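Local coordinates for protein class B carbapenemase GOB-18 (PDB 5K0W) that probably hydrolyses beta-lactam antibiotics, carbapenems included, as a subclass B3 metallo-beta-lactamase with two zinc ions in its active site, at residues E25-K29 and E30-A34. Numbering follows the deposited sequence.
Sequences ENMPK and EWNQA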
loop_
_atom_site.group_PDB
_atom_site.type_symbol
_atom_site.label_atom_id
_atom_site.label_comp_id
_atom_site.label_asym_id
_atom_site.label_seq_id
_atom_site.Cartn_x
_atom_site.Cartn_y
_atom_site.Cartn_z
ATOM N N GLU A 25 -5.418 -6.005 -19.499
ATOM C CA GLU A 25 -4.484 -6.217 -20.592
ATOM C C GLU A 25 -3.584 -4.954 -20.593
ATOM O O GLU A 25 -3.996 -3.899 -20.082
ATOM C CB GLU A 25 -5.239 -6.364 -21.938
ATOM C CG GLU A 25 -6.124 -7.601 -22.035
ATOM C CD GLU A 25 -6.653 -7.999 -23.406
ATOM O OE1 GLU A 25 -6.186 -7.442 -24.427
ATOM O OE2 GLU A 25 -7.526 -8.896 -23.459
ATOM N N ASN A 26 -2.363 -5.069 -21.099
ATOM C CA ASN A 26 -1.389 -3.964 -21.185
ATOM C C ASN A 26 -0.934 -3.230 -19.881
ATOM O O ASN A 26 -0.912 -1.994 -19.816
ATOM C CB ASN A 26 -1.686 -2.976 -22.339
ATOM N N MET A 27 -0.529 -4.011 -18.876
ATOM C CA MET A 27 0.004 -3.523 -17.597
ATOM C C MET A 27 1.411 -2.959 -17.811
ATOM O O MET A 27 2.124 -3.474 -18.676
ATOM C CB MET A 27 0.143 -4.706 -16.652
ATOM C CG MET A 27 -1.007 -4.908 -15.736
ATOM S SD MET A 27 -0.602 -6.375 -14.766
ATOM C CE MET A 27 -1.274 -7.661 -15.843
ATOM N N PRO A 28 1.878 -1.972 -17.008
ATOM C CA PRO A 28 3.243 -1.443 -17.218
ATOM C C PRO A 28 4.308 -2.463 -16.882
ATOM O O PRO A 28 4.120 -3.260 -15.963
ATOM C CB PRO A 28 3.328 -0.237 -16.280
ATOM C CG PRO A 28 1.931 0.024 -15.846
ATOM C CD PRO A 28 1.191 -1.260 -15.915
ATOM N N LYS A 29 5.409 -2.452 -17.651
ATOM C CA LYS A 29 6.552 -3.359 -17.542
ATOM C C LYS A 29 7.119 -3.411 -16.127
ATOM O O LYS A 29 7.359 -4.503 -15.606
ATOM C CB LYS A 29 7.633 -2.953 -18.567
ATOM C CG LYS A 29 8.946 -3.749 -18.524
ATOM C CD LYS A 29 10.176 -2.910 -18.904
ATOM C CE LYS A 29 10.535 -1.866 -17.869
ATOM N NZ LYS A 29 11.890 -1.299 -18.092
ATOM N N GLU A 30 7.312 -2.229 -15.510
ATOM C CA GLU A 30 7.892 -2.038 -14.171
ATOM C C GLU A 30 7.109 -2.717 -13.028
ATOM O O GLU A 30 7.673 -2.933 -11.957
ATOM C CB GLU A 30 8.087 -0.536 -13.869
ATOM C CG GLU A 30 9.026 0.187 -14.821
ATOM C CD GLU A 30 9.516 1.552 -14.370
ATOM O OE1 GLU A 30 8.742 2.285 -13.709
ATOM O OE2 GLU A 30 10.667 1.905 -14.714
ATOM N N TRP A 31 5.834 -3.051 -13.255
ATOM C CA TRP A 31 4.981 -3.667 -12.242
ATOM C C TRP A 31 5.344 -5.098 -11.902
ATOM O O TRP A 31 5.260 -5.486 -10.731
ATOM C CB TRP A 31 3.508 -3.573 -12.654
ATOM C CG TRP A 31 2.903 -2.211 -12.446
ATOM C CD1 TRP A 31 3.564 -1.022 -12.284
ATOM C CD2 TRP A 31 1.509 -1.901 -12.423
ATOM N NE1 TRP A 31 2.664 0.004 -12.150
ATOM C CE2 TRP A 31 1.394 -0.503 -12.248
ATOM C CE3 TRP A 31 0.340 -2.669 -12.575
ATOM C CZ2 TRP A 31 0.154 0.140 -12.179
ATOM C CZ3 TRP A 31 -0.888 -2.030 -12.519
ATOM C CH2 TRP A 31 -0.975 -0.646 -12.299
ATOM N N ASN A 32 5.726 -5.886 -12.928
ATOM C CA ASN A 32 6.097 -7.302 -12.791
ATOM C C ASN A 32 7.606 -7.496 -12.893
ATOM O O ASN A 32 8.088 -8.618 -12.813
ATOM C CB ASN A 32 5.352 -8.153 -13.828
ATOM C CG ASN A 32 3.887 -7.816 -13.937
ATOM O OD1 ASN A 32 3.157 -7.786 -12.938
ATOM N ND2 ASN A 32 3.436 -7.527 -15.151
ATOM N N GLN A 33 8.343 -6.400 -13.050
ATOM C CA GLN A 33 9.798 -6.377 -13.161
ATOM C C GLN A 33 10.420 -6.559 -11.778
ATOM O O GLN A 33 10.010 -5.881 -10.829
ATOM C CB GLN A 33 10.233 -5.043 -13.795
ATOM C CG GLN A 33 11.631 -5.032 -14.375
ATOM C CD GLN A 33 12.171 -3.628 -14.471
ATOM O OE1 GLN A 33 11.536 -2.713 -15.014
ATOM N NE2 GLN A 33 13.367 -3.434 -13.961
ATOM N N ALA A 34 11.409 -7.464 -11.663
ATOM C CA ALA A 34 12.080 -7.762 -10.395
ATOM C C ALA A 34 12.936 -6.610 -9.889
ATOM O O ALA A 34 13.514 -5.860 -10.679
ATOM C CB ALA A 34 12.932 -9.011 -10.528
#
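Pro-28 presents its CD and CG edge to one face of the Trp-31 indole in a CH-pi contact, formed where the N-terminal loop of this metallo-beta-lactamase winds through a tight turn beside the dizinc site, ahead of strand 38-41. Pro-28 CD sits 3.7 Å from the centroid of the six-membered ring of Trp-31, 16° off its normal, while Pro-28 CG rests 3.7 Å from Trp-31 CE2, one of the two fusion atoms. Trp-31 CG is turned anti to its own carbonyl carbon (chi1 -77°), which swings the indole back beneath the proline. Met-27 adds an apolar touch, its CG 4.1 Å from Trp-31 CE3, the two side chains crossing at about a right angle.

Two overlapping i+3 to i backbone bonds close the turn. Trp-31 N donates to Pro-28 O at 3.2 Å, and a weak bond links Asn-32 N to Lys-29 O.

The indole also meets the ring of His-241 and touches Asp-102, both ligands of the second zinc ion, placing it at the edge of the dizinc site, where it probably forms part of the wall. On the polar side, the Lys-29 chain, bent at chi2 and chi3, passes obliquely by Gln-33. Asn-32 ND2 lies 4.2 Å from Met-27 SD, while Asn-32 OD1 is hydrogen-bonded to Thr-70 OG1.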